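Local atomic coordinates of lipoprotein signal peptidase (Staphylococcus aureus, PDB entry 6RYO), a protein that removes signal peptides from bacterial membrane prolipoproteins, cutting just before the lipid-modified cysteine, as an aspartic protease embedded in the membrane. Residues K28-T33 with F115-I120; L128-D133 with G138-F143; V47-I52 with I155-D160. All blocks are in the same frame, centred on the assembly; numbering follows the deposited sequence.

Interaction 1 of 3, residues K28-T33 with F115-I120. With OLC ((2R)-2,3-dihydroxypropyl (9Z)-octadec-9-enoate), chain D.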
loop_
_atom_site.group_PDB
_atom_site.type_symbol
_atom_site.label_atom_id
_atom_site.label_comp_id
_atom_site.label_asym_id
_atom_site.label_seq_id
_atom_site.Cartn_x
_atom_site.Cartn_y
_atom_site.Cartn_z
ATOM N N LYS A 28 19.503 0.836 -17.471
ATOM C CA LYS A 28 19.150 -0.549 -17.183
ATOM C C LYS A 28 18.181 -0.629 -16.009
ATOM O O LYS A 28 17.094 -1.208 -16.120
ATOM C CB LYS A 28 20.422 -1.355 -16.907
ATOM C CG LYS A 28 20.233 -2.865 -16.917
ATOM C CD LYS A 28 21.568 -3.588 -16.818
ATOM C CE LYS A 28 21.394 -5.092 -16.956
ATOM N NZ LYS A 28 22.694 -5.821 -16.916
ATOM N N TYR A 29 18.562 -0.049 -14.872
ATOM C CA TYR A 29 17.704 0.034 -13.697
ATOM C C TYR A 29 17.563 1.495 -13.301
ATOM O O TYR A 29 18.557 2.149 -12.969
ATOM C CB TYR A 29 18.272 -0.780 -12.533
ATOM C CG TYR A 29 18.529 -2.230 -12.859
ATOM C CD1 TYR A 29 17.478 -3.103 -13.100
ATOM C CD2 TYR A 29 19.823 -2.729 -12.909
ATOM C CE1 TYR A 29 17.709 -4.431 -13.393
ATOM C CE2 TYR A 29 20.064 -4.055 -13.200
ATOM C CZ TYR A 29 19.003 -4.901 -13.441
ATOM O OH TYR A 29 19.236 -6.224 -13.731
ATOM N N PHE A 30 16.330 2.002 -13.333
ATOM C CA PHE A 30 16.030 3.365 -12.888
ATOM C C PHE A 30 15.937 3.381 -11.359
ATOM O O PHE A 30 14.883 3.608 -10.761
ATOM C CB PHE A 30 14.744 3.870 -13.529
ATOM C CG PHE A 30 14.839 4.075 -15.019
ATOM C CD1 PHE A 30 14.705 3.007 -15.891
ATOM C CD2 PHE A 30 15.047 5.340 -15.545
ATOM C CE1 PHE A 30 14.785 3.195 -17.259
ATOM C CE2 PHE A 30 15.128 5.534 -16.915
ATOM C CZ PHE A 30 14.998 4.458 -17.772
ATOM N N ILE A 31 17.086 3.139 -10.725
ATOM C CA ILE A 31 17.124 3.045 -9.268
ATOM C C ILE A 31 16.851 4.404 -8.627
ATOM O O ILE A 31 16.212 4.487 -7.572
ATOM C CB ILE A 31 18.470 2.454 -8.810
ATOM C CG1 ILE A 31 18.549 2.399 -7.283
ATOM C CG2 ILE A 31 19.627 3.252 -9.386
ATOM C CD1 ILE A 31 19.834 1.801 -6.756
ATOM N N GLY A 32 17.321 5.487 -9.249
ATOM C CA GLY A 32 17.081 6.806 -8.687
ATOM C C GLY A 32 15.608 7.170 -8.653
ATOM O O GLY A 32 15.111 7.697 -7.656
ATOM N N THR A 33 14.888 6.882 -9.739
ATOM C CA THR A 33 13.463 7.193 -9.783
ATOM C C THR A 33 12.654 6.222 -8.931
ATOM O O THR A 33 11.706 6.629 -8.248
ATOM C CB THR A 33 12.963 7.178 -11.230
ATOM O OG1 THR A 33 13.693 8.137 -12.007
ATOM C CG2 THR A 33 11.480 7.516 -11.284
ATOM N N PHE A 115 8.339 1.752 -16.837
ATOM C CA PHE A 115 6.935 1.594 -16.468
ATOM C C PHE A 115 6.753 0.508 -15.413
ATOM O O PHE A 115 6.075 0.717 -14.401
ATOM C CB PHE A 115 6.101 1.280 -17.711
ATOM C CG PHE A 115 4.646 1.048 -17.425
ATOM C CD1 PHE A 115 4.152 -0.239 -17.276
ATOM C CD2 PHE A 115 3.771 2.114 -17.309
ATOM C CE1 PHE A 115 2.814 -0.455 -17.014
ATOM C CE2 PHE A 115 2.432 1.904 -17.047
ATOM C CZ PHE A 115 1.952 0.618 -16.900
ATOM N N MET A 116 7.341 -0.667 -15.640
ATOM C CA MET A 116 7.197 -1.753 -14.676
ATOM C C MET A 116 7.983 -1.473 -13.402
ATOM O O MET A 116 7.535 -1.822 -12.303
ATOM C CB MET A 116 7.640 -3.077 -15.298
ATOM C CG MET A 116 6.630 -3.671 -16.264
ATOM S SD MET A 116 6.688 -5.474 -16.287
ATOM C CE MET A 116 8.307 -5.763 -16.998
ATOM N N GLN A 117 9.161 -0.857 -13.530
ATOM C CA GLN A 117 9.949 -0.514 -12.349
ATOM C C GLN A 117 9.196 0.453 -11.443
ATOM O O GLN A 117 9.277 0.355 -10.213
ATOM C CB GLN A 117 11.296 0.072 -12.774
ATOM C CG GLN A 117 12.239 -0.938 -13.419
ATOM C CD GLN A 117 13.584 -0.338 -13.778
ATOM O OE1 GLN A 117 13.926 0.759 -13.336
ATOM N NE2 GLN A 117 14.355 -1.056 -14.586
ATOM N N VAL A 118 8.464 1.403 -12.033
ATOM C CA VAL A 118 7.594 2.275 -11.246
ATOM C C VAL A 118 6.494 1.458 -10.580
ATOM O O VAL A 118 6.165 1.662 -9.404
ATOM C CB VAL A 118 7.010 3.394 -12.129
ATOM C CG1 VAL A 118 5.906 4.144 -11.390
ATOM C CG2 VAL A 118 8.106 4.354 -12.567
ATOM N N ALA A 119 5.901 0.525 -11.330
ATOM C CA ALA A 119 4.827 -0.301 -10.789
ATOM C C ALA A 119 5.320 -1.161 -9.632
ATOM O O ALA A 119 4.659 -1.261 -8.591
ATOM C CB ALA A 119 4.231 -1.169 -11.896
ATOM N N ILE A 120 6.481 -1.799 -9.802
ATOM C CA ILE A 120 7.060 -2.599 -8.725
ATOM C C ILE A 120 7.330 -1.729 -7.503
ATOM O O ILE A 120 7.108 -2.150 -6.360
ATOM C CB ILE A 120 8.338 -3.306 -9.216
ATOM C CG1 ILE A 120 8.009 -4.278 -10.351
ATOM C CG2 ILE A 120 9.022 -4.035 -8.073
ATOM C CD1 ILE A 120 9.222 -4.945 -10.955
HETATM C C10 OLC D . -4.662 9.170 -7.931
HETATM C C9 OLC D . -3.419 8.992 -8.330
HETATM C C11 OLC D . -5.819 8.924 -8.897
HETATM C C8 OLC D . -3.134 8.544 -9.762
HETATM C C24 OLC D . 7.142 6.640 -17.226
HETATM C C7 OLC D . -1.738 7.932 -9.849
HETATM C C6 OLC D . -1.601 7.185 -11.174
HETATM C C5 OLC D . -0.145 6.780 -11.380
HETATM C C4 OLC D . 0.101 6.488 -12.859
HETATM C C3 OLC D . 1.429 7.119 -13.270
HETATM C C2 OLC D . 1.869 6.562 -14.623
HETATM C C21 OLC D . 5.153 6.292 -15.763
HETATM C C1 OLC D . 3.242 5.907 -14.476
HETATM C C22 OLC D . 5.786 5.953 -17.107
HETATM O O19 OLC D . 3.692 5.699 -13.399
HETATM O O25 OLC D . 7.724 6.293 -18.451
HETATM O O23 OLC D . 5.959 4.566 -17.200
HETATM O O20 OLC D . 3.974 5.557 -15.615
#
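Phe30 and Gln117 bring their CA atoms within 7.2 Å where the chain entering helix 31-55, bent into an inverse gamma turn centred on Phe30, passes the early turns of helix 114-137. The contact is carried almost wholly by Gln117. Its chain is extended beyond CG (chi2 -178°), which sends the amide away from its own helix to the backbone of the other segment. There each end of the amide finds a partner: Gln117 OE1 accepts from Phe30 N at 2.7 Å, in the carbonyl plane and on a lone pair, while Gln117 NE2 donates to Lys28 O at 3.1 Å within the plane of the amide. Both bonds are moderately bent, with N-H...O angles of 146° and 143°. NE2 also serves Ala110 O, so three bonds fix the rotation of the amide. The aromatic neighbours flank it: Gln117 OE1 lies at the edge of the Phe30 ring, 3.5 Å from Phe30 CD1, and Gln117 NE2 comes to 4.0 Å from CD1 of Tyr29, whose hydroxyl is tied to Ile107 O. With Phe30 at the N-cap position, this is a buried glutamine bridging to the backbone at the start of helix 31-55, which holds a predicted transmembrane span.

Interaction 2 of 3, residues L128-D133 with G138-F143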
loop_
_atom_site.group_PDB
_atom_site.type_symbol
_atom_site.label_atom_id
_atom_site.label_comp_id
_atom_site.label_asym_id
_atom_site.label_seq_id
_atom_site.Cartn_x
_atom_site.Cartn_y
_atom_site.Cartn_z
ATOM N N LEU A 128 5.480 -2.210 2.123
ATOM C CA LEU A 128 6.344 -1.811 3.232
ATOM C C LEU A 128 5.618 -0.886 4.204
ATOM O O LEU A 128 5.813 -0.981 5.423
ATOM C CB LEU A 128 7.608 -1.139 2.690
ATOM C CG LEU A 128 8.660 -0.712 3.715
ATOM C CD1 LEU A 128 9.016 -1.871 4.641
ATOM C CD2 LEU A 128 9.900 -0.194 3.005
ATOM N N GLY A 129 4.787 0.024 3.683
ATOM C CA GLY A 129 4.061 0.939 4.551
ATOM C C GLY A 129 3.174 0.218 5.548
ATOM O O GLY A 129 3.159 0.548 6.738
ATOM N N ASN A 130 2.413 -0.776 5.074
ATOM C CA ASN A 130 1.624 -1.598 5.986
ATOM C C ASN A 130 2.514 -2.486 6.847
ATOM O O ASN A 130 2.166 -2.789 7.994
ATOM C CB ASN A 130 0.624 -2.451 5.204
ATOM C CG ASN A 130 -0.578 -1.659 4.731
ATOM O OD1 ASN A 130 -0.952 -0.660 5.342
ATOM N ND2 ASN A 130 -1.187 -2.101 3.635
ATOM N N PHE A 131 3.661 -2.909 6.310
ATOM C CA PHE A 131 4.569 -3.768 7.061
ATOM C C PHE A 131 5.066 -3.081 8.326
ATOM O O PHE A 131 5.199 -3.719 9.377
ATOM C CB PHE A 131 5.744 -4.183 6.171
ATOM C CG PHE A 131 6.775 -5.026 6.869
ATOM C CD1 PHE A 131 6.552 -6.375 7.096
ATOM C CD2 PHE A 131 7.974 -4.472 7.284
ATOM C CE1 PHE A 131 7.504 -7.153 7.733
ATOM C CE2 PHE A 131 8.929 -5.244 7.919
ATOM C CZ PHE A 131 8.695 -6.587 8.144
ATOM N N ILE A 132 5.342 -1.777 8.246
ATOM C CA ILE A 132 5.805 -1.034 9.414
ATOM C C ILE A 132 4.715 -0.986 10.479
ATOM O O ILE A 132 4.993 -1.092 11.680
ATOM C CB ILE A 132 6.257 0.378 8.999
ATOM C CG1 ILE A 132 7.361 0.293 7.945
ATOM C CG2 ILE A 132 6.732 1.173 10.209
ATOM C CD1 ILE A 132 7.732 1.629 7.333
ATOM N N ASP A 133 3.460 -0.825 10.055
ATOM C CA ASP A 133 2.357 -0.758 11.008
ATOM C C ASP A 133 2.226 -2.055 11.799
ATOM O O ASP A 133 2.034 -2.029 13.019
ATOM C CB ASP A 133 1.054 -0.441 10.275
ATOM C CG ASP A 133 0.961 1.012 9.851
ATOM O OD1 ASP A 133 1.877 1.495 9.154
ATOM O OD2 ASP A 133 -0.037 1.672 10.213
ATOM N N GLY A 138 1.251 -4.199 15.571
ATOM C CA GLY A 138 0.375 -5.337 15.381
ATOM C C GLY A 138 -0.948 -5.010 14.732
ATOM O O GLY A 138 -1.846 -5.855 14.724
ATOM N N GLU A 139 -1.098 -3.803 14.191
ATOM C CA GLU A 139 -2.320 -3.370 13.532
ATOM C C GLU A 139 -1.937 -2.501 12.344
ATOM O O GLU A 139 -0.755 -2.259 12.084
ATOM C CB GLU A 139 -3.239 -2.607 14.496
ATOM C CG GLU A 139 -3.808 -3.448 15.618
ATOM C CD GLU A 139 -4.517 -2.616 16.665
ATOM O OE1 GLU A 139 -4.390 -1.373 16.631
ATOM O OE2 GLU A 139 -5.201 -3.214 17.520
ATOM N N VAL A 140 -2.945 -2.030 11.613
ATOM C CA VAL A 140 -2.750 -1.137 10.479
ATOM C C VAL A 140 -3.731 0.018 10.610
ATOM O O VAL A 140 -4.928 -0.203 10.829
ATOM C CB VAL A 140 -2.944 -1.864 9.134
ATOM C CG1 VAL A 140 -2.911 -0.873 7.984
ATOM C CG2 VAL A 140 -1.872 -2.924 8.940
ATOM N N VAL A 141 -3.229 1.242 10.475
ATOM C CA VAL A 141 -4.072 2.432 10.560
ATOM C C VAL A 141 -4.808 2.610 9.239
ATOM O O VAL A 141 -4.184 2.746 8.182
ATOM C CB VAL A 141 -3.242 3.677 10.901
ATOM C CG1 VAL A 141 -4.082 4.945 10.736
ATOM C CG2 VAL A 141 -2.705 3.573 12.313
ATOM N N ASP A 142 -6.136 2.605 9.297
ATOM C CA ASP A 142 -6.985 2.840 8.138
ATOM C C ASP A 142 -7.831 4.078 8.390
ATOM O O ASP A 142 -8.468 4.191 9.443
ATOM C CB ASP A 142 -7.881 1.636 7.859
ATOM C CG ASP A 142 -7.110 0.443 7.342
ATOM O OD1 ASP A 142 -6.066 0.640 6.684
ATOM O OD2 ASP A 142 -7.557 -0.698 7.585
ATOM N N PHE A 143 -7.833 5.006 7.430
ATOM C CA PHE A 143 -8.579 6.252 7.602
ATOM C C PHE A 143 -9.376 6.703 6.386
ATOM O O PHE A 143 -10.248 7.563 6.545
ATOM C CB PHE A 143 -7.634 7.386 8.018
ATOM C CG PHE A 143 -6.480 7.591 7.076
ATOM C CD1 PHE A 143 -5.303 6.877 7.233
ATOM C CD2 PHE A 143 -6.569 8.505 6.040
ATOM C CE1 PHE A 143 -4.240 7.065 6.371
ATOM C CE2 PHE A 143 -5.507 8.699 5.174
ATOM C CZ PHE A 143 -4.342 7.976 5.341
#
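Asp133 and Val141 link helix 114-137 to the beginning of strand 140-146 through a side-chain-to-backbone hydrogen bond. Val141 N donates to Asp133 OD2 over 3.2 Å; the bond is nearly straight at 173°, meeting the oxygen on its anti side and 27° out of the carboxylate plane. The Asp133 side chain leaves the helix with CG anti to its carbonyl carbon (chi1 -75°), which carries OD2 across to the strand. Its other oxygen, OD1, is held by a salt bridge to Lys49 and a hydrogen bond from Gln46, so the carboxylate links helix 31-55 to both segments and is probably kept ionised by the lysine.

The helix runs on to Thr137 and stops just before Gly138, whose positive phi turns the chain toward the strand. Strand 140-143 then makes 118° with the direction of helix segment 128-133 and pairs with strand 69-76 in the antiparallel sheet. Asp133 and Val140 are brought to 5.1 Å between CA atoms. Asp133 O has a donor in the hydroxyl of Thr137, but its 3.0 Å approach to Glu139 O brings two acceptors together.

Van der Waals contacts are supplied by Val140, whose two methyls touch different residues of the helix. Val140 CG1 meets Asn130 OD1 at 3.3 Å, the two side chains crossing at about a right angle, and Val140 CG2 rests 4.1 Å from Asp133 CB. Asn130 is itself strung between polar partners: OD1 accepts from Lys49, while ND2 reaches Asp160 OD1 and the backbone of the bound peptide. Asp142, predicted to be catalytic, stands two residues beyond Val140; its OD1 bonds to a polar side chain of the peptide, and Asn76 reaches OD2 through a weak bond.

Interaction 3 of 3, residues V47-I52 with I155-D160. With OLC ((2R)-2,3-dihydroxypropyl (9Z)-octadec-9-enoate), chain B; OLC ((2R)-2,3-dihydroxypropyl (9Z)-octadec-9-enoate), chain G; OLC ((2R)-2,3-dihydroxypropyl (9Z)-octadec-9-enoate), chain C.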
loop_
_atom_site.group_PDB
_atom_site.type_symbol
_atom_site.label_atom_id
_atom_site.label_comp_id
_atom_site.label_asym_id
_atom_site.label_seq_id
_atom_site.Cartn_x
_atom_site.Cartn_y
_atom_site.Cartn_z
ATOM N N VAL A 47 3.163 9.308 7.485
ATOM C CA VAL A 47 2.781 10.585 8.080
ATOM C C VAL A 47 1.268 10.664 8.250
ATOM O O VAL A 47 0.768 10.946 9.344
ATOM C CB VAL A 47 3.321 11.757 7.241
ATOM C CG1 VAL A 47 2.617 13.047 7.624
ATOM C CG2 VAL A 47 4.827 11.900 7.437
ATOM N N THR A 48 0.518 10.394 7.178
ATOM C CA THR A 48 -0.940 10.473 7.245
ATOM C C THR A 48 -1.500 9.503 8.279
ATOM O O THR A 48 -2.397 9.856 9.054
ATOM C CB THR A 48 -1.550 10.196 5.871
ATOM O OG1 THR A 48 -0.961 9.013 5.316
ATOM C CG2 THR A 48 -1.316 11.374 4.933
ATOM N N LYS A 49 -0.996 8.265 8.288
ATOM C CA LYS A 49 -1.380 7.310 9.325
ATOM C C LYS A 49 -1.144 7.881 10.717
ATOM O O LYS A 49 -1.988 7.737 11.609
ATOM C CB LYS A 49 -0.597 6.007 9.158
ATOM C CG LYS A 49 -1.130 5.060 8.100
ATOM C CD LYS A 49 -0.152 3.920 7.877
ATOM C CE LYS A 49 -0.765 2.806 7.050
ATOM N NZ LYS A 49 0.234 1.750 6.732
ATOM N N TYR A 50 0.002 8.535 10.918
ATOM C CA TYR A 50 0.343 9.056 12.236
ATOM C C TYR A 50 -0.492 10.277 12.600
ATOM O O TYR A 50 -0.816 10.471 13.777
ATOM C CB TYR A 50 1.832 9.397 12.293
ATOM C CG TYR A 50 2.272 9.995 13.608
ATOM C CD1 TYR A 50 2.420 11.368 13.755
ATOM C CD2 TYR A 50 2.536 9.187 14.706
ATOM C CE1 TYR A 50 2.822 11.918 14.958
ATOM C CE2 TYR A 50 2.938 9.728 15.912
ATOM C CZ TYR A 50 3.079 11.094 16.032
ATOM O OH TYR A 50 3.478 11.636 17.234
ATOM N N ILE A 51 -0.835 11.114 11.619
ATOM C CA ILE A 51 -1.659 12.284 11.905
ATOM C C ILE A 51 -3.029 11.854 12.416
ATOM O O ILE A 51 -3.562 12.431 13.371
ATOM C CB ILE A 51 -1.773 13.183 10.658
ATOM C CG1 ILE A 51 -0.391 13.619 10.170
ATOM C CG2 ILE A 51 -2.633 14.398 10.953
ATOM C CD1 ILE A 51 0.478 14.239 11.236
ATOM N N ILE A 52 -3.608 10.819 11.802
ATOM C CA ILE A 52 -4.917 10.329 12.226
ATOM C C ILE A 52 -4.837 9.719 13.620
ATOM O O ILE A 52 -5.764 9.857 14.429
ATOM C CB ILE A 52 -5.466 9.320 11.200
ATOM C CG1 ILE A 52 -5.467 9.930 9.799
ATOM C CG2 ILE A 52 -6.865 8.870 11.588
ATOM C CD1 ILE A 52 -6.148 11.268 9.728
ATOM N N ILE A 155 -12.358 0.570 4.960
ATOM C CA ILE A 155 -11.526 1.749 5.165
ATOM C C ILE A 155 -10.076 1.373 4.886
ATOM O O ILE A 155 -9.540 0.431 5.480
ATOM C CB ILE A 155 -11.699 2.298 6.588
ATOM C CG1 ILE A 155 -13.184 2.493 6.904
ATOM C CG2 ILE A 155 -10.952 3.609 6.755
ATOM C CD1 ILE A 155 -13.465 2.902 8.335
ATOM N N PHE A 156 -9.437 2.101 3.973
ATOM C CA PHE A 156 -8.067 1.809 3.566
ATOM C C PHE A 156 -7.182 3.039 3.777
ATOM O O PHE A 156 -7.601 4.038 4.367
ATOM C CB PHE A 156 -8.024 1.321 2.115
ATOM C CG PHE A 156 -8.565 2.308 1.119
ATOM C CD1 PHE A 156 -9.925 2.385 0.866
ATOM C CD2 PHE A 156 -7.711 3.144 0.418
ATOM C CE1 PHE A 156 -10.423 3.286 -0.056
ATOM C CE2 PHE A 156 -8.202 4.044 -0.506
ATOM C CZ PHE A 156 -9.561 4.112 -0.745
ATOM N N ASN A 157 -5.943 2.955 3.294
ATOM C CA ASN A 157 -4.946 3.991 3.531
ATOM C C ASN A 157 -4.116 4.184 2.265
ATOM O O ASN A 157 -4.433 3.648 1.198
ATOM C CB ASN A 157 -4.082 3.627 4.746
ATOM C CG ASN A 157 -3.526 2.216 4.667
ATOM O OD1 ASN A 157 -3.139 1.746 3.598
ATOM N ND2 ASN A 157 -3.492 1.529 5.804
ATOM N N ILE A 158 -3.044 4.969 2.388
ATOM C CA ILE A 158 -2.184 5.254 1.243
ATOM C C ILE A 158 -1.438 4.000 0.800
ATOM O O ILE A 158 -1.290 3.743 -0.401
ATOM C CB ILE A 158 -1.216 6.402 1.581
ATOM C CG1 ILE A 158 -1.996 7.658 1.978
ATOM C CG2 ILE A 158 -0.306 6.693 0.406
ATOM C CD1 ILE A 158 -2.841 8.229 0.861
ATOM N N ALA A 159 -0.955 3.203 1.758
ATOM C CA ALA A 159 -0.246 1.972 1.416
ATOM C C ALA A 159 -1.132 1.029 0.610
ATOM O O ALA A 159 -0.661 0.366 -0.322
ATOM C CB ALA A 159 0.257 1.283 2.684
ATOM N N ASP A 160 -2.420 0.955 0.956
ATOM C CA ASP A 160 -3.354 0.176 0.150
ATOM C C ASP A 160 -3.530 0.790 -1.235
ATOM O O ASP A 160 -3.658 0.066 -2.231
ATOM C CB ASP A 160 -4.701 0.066 0.865
ATOM C CG ASP A 160 -4.599 -0.651 2.195
ATOM O OD1 ASP A 160 -3.790 -1.595 2.305
ATOM O OD2 ASP A 160 -5.328 -0.268 3.135
HETATM C C10 OLC B . -6.726 6.387 -4.900
HETATM C C9 OLC B . -6.413 5.191 -5.352
HETATM C C11 OLC B . -8.181 6.847 -4.894
HETATM C C8 OLC B . -7.508 4.263 -5.873
HETATM C C24 OLC B . -8.897 -2.382 4.011
HETATM C C12 OLC B . -8.412 7.784 -3.711
HETATM C C7 OLC B . -7.257 2.838 -5.391
HETATM C C13 OLC B . -9.662 7.345 -2.955
HETATM C C6 OLC B . -8.017 2.600 -4.088
HETATM C C14 OLC B . -10.407 8.584 -2.462
HETATM C C5 OLC B . -7.803 1.156 -3.647
HETATM C C4 OLC B . -8.425 0.929 -2.273
HETATM C C3 OLC B . -7.855 -0.357 -1.681
HETATM C C2 OLC B . -8.875 -0.973 -0.729
HETATM C C21 OLC B . -8.255 -3.567 1.904
HETATM C C1 OLC B . -8.200 -2.049 0.116
HETATM C C22 OLC B . -7.887 -3.323 3.364
HETATM O O19 OLC B . -7.235 -2.608 -0.287
HETATM O O25 OLC B . -9.130 -2.792 5.331
HETATM O O23 OLC B . -7.890 -4.537 4.056
HETATM O O20 OLC B . -8.726 -2.365 1.372
HETATM C C10 OLC G . -6.000 11.281 0.979
HETATM C C9 OLC G . -5.320 11.540 2.079
HETATM C C11 OLC G . -7.440 11.761 0.816
HETATM C C8 OLC G . -5.944 12.327 3.230
HETATM C C24 OLC G . -9.831 16.435 13.226
HETATM C C12 OLC G . -7.618 12.380 -0.571
HETATM C C7 OLC G . -4.839 12.774 4.186
HETATM C C13 OLC G . -8.108 11.321 -1.555
HETATM C C6 OLC G . -5.432 13.174 5.536
HETATM C C5 OLC G . -4.384 13.957 6.326
HETATM C C4 OLC G . -4.728 13.947 7.814
HETATM C C3 OLC G . -5.802 14.990 8.112
HETATM C C2 OLC G . -6.158 14.946 9.597
HETATM C C21 OLC G . -8.738 17.188 11.108
HETATM C C1 OLC G . -6.942 16.202 9.970
HETATM C C22 OLC G . -9.133 17.599 12.525
HETATM O O19 OLC G . -6.899 17.151 9.260
HETATM O O25 OLC G . -10.515 16.912 14.351
HETATM O O23 OLC G . -7.990 17.960 13.248
HETATM O O20 OLC G . -7.705 16.243 11.145
HETATM C C18 OLC C . -5.215 9.138 -1.768
HETATM C C10 OLC C . 0.942 6.430 -6.370
HETATM C C9 OLC C . 1.526 6.966 -7.422
HETATM C C17 OLC C . -4.683 7.910 -2.500
HETATM C C11 OLC C . 1.272 6.928 -4.965
HETATM C C8 OLC C . 2.543 8.094 -7.255
HETATM C C24 OLC C . 8.518 9.969 -17.446
HETATM C C16 OLC C . -4.011 8.363 -3.793
HETATM C C12 OLC C . 0.170 6.499 -4.000
HETATM C C7 OLC C . 2.693 8.860 -8.569
HETATM C C15 OLC C . -2.659 8.981 -3.451
HETATM C C13 OLC C . -1.107 7.258 -4.345
HETATM C C6 OLC C . 3.381 7.986 -9.615
HETATM C C14 OLC C . -1.681 7.873 -3.072
HETATM C C5 OLC C . 4.878 8.287 -9.642
HETATM C C4 OLC C . 5.181 9.340 -10.708
HETATM C C3 OLC C . 5.966 8.696 -11.849
HETATM C C2 OLC C . 7.185 9.556 -12.181
HETATM C C21 OLC C . 8.325 10.451 -15.007
HETATM C C1 OLC C . 7.983 8.893 -13.301
HETATM C C22 OLC C . 9.248 10.516 -16.221
HETATM O O19 OLC C . 7.815 7.747 -13.549
HETATM O O25 OLC C . 9.458 9.623 -18.424
HETATM O O23 OLC C . 9.630 11.843 -16.450
HETATM O O20 OLC C . 8.913 9.636 -14.036
#
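Lys49 CE stands over one face of the Asn157 amide at its ND2 end, 3.3 Å from Asn157 ND2. The nearby Phe156 ring turns from the contact toward lipid: C4 of one monoolein sits above the centre of a face, 3.4 Å from the plane, and C13 of the same folded chain meets the edge. Other monooleins touch Ile52 and Ile158. With CG of Asn157 between the backbone N and carbonyl carbon (chi1 50°), Asn157 OD1 turns back to accept from Asp160 N at 2.9 Å, nearly in line with the C=O bond. Asp160 OD2 takes the reciprocal bond from Asn157 N at 3.3 Å, completing a capping box at the start of helix 158-174; ND2 binds Val141 O. Lys49 NZ, 4.1 Å from Ala159 CB, is salt-bridged to Asp133 and Asp45 and hydrogen-bonded to Asn130 OD1. Thr48 OG1 packs against Ile158 CG1 at 3.7 Å, the hydroxyl also bonded to Phe44 O. Asp160, predicted to be catalytic, also bonds through OD2 to a polar side chain of the bound peptide. The contact sets helix 31-55 against the first turn of helix 158-174, with Phe143 of strand 140-146 packed on Thr48 and Ile158.

In the fold
Interaction 1 lies about 24 Å, centre to centre, from each of the other two, on the opposite side of the chain's centre, yet it shares helix 31-55 with interaction 3 and helix 114-137 with interaction 2. Interactions 1 and 2 are partly buried; only interaction 3 is buried throughout. Interactions 2 and 3 adjoin, their centres about 8 Å apart, and are tied by the Lys49-Asp133 salt bridge and the bond of Asn157 ND2 to Val141 O, whereas interaction 1, at one end of the helix bundle, relies on one neutral amide gripping backbone. Interactions 2 and 3 each hold one of the two predicted catalytic aspartates, Asp142 and Asp160, which both bond to the bound peptide.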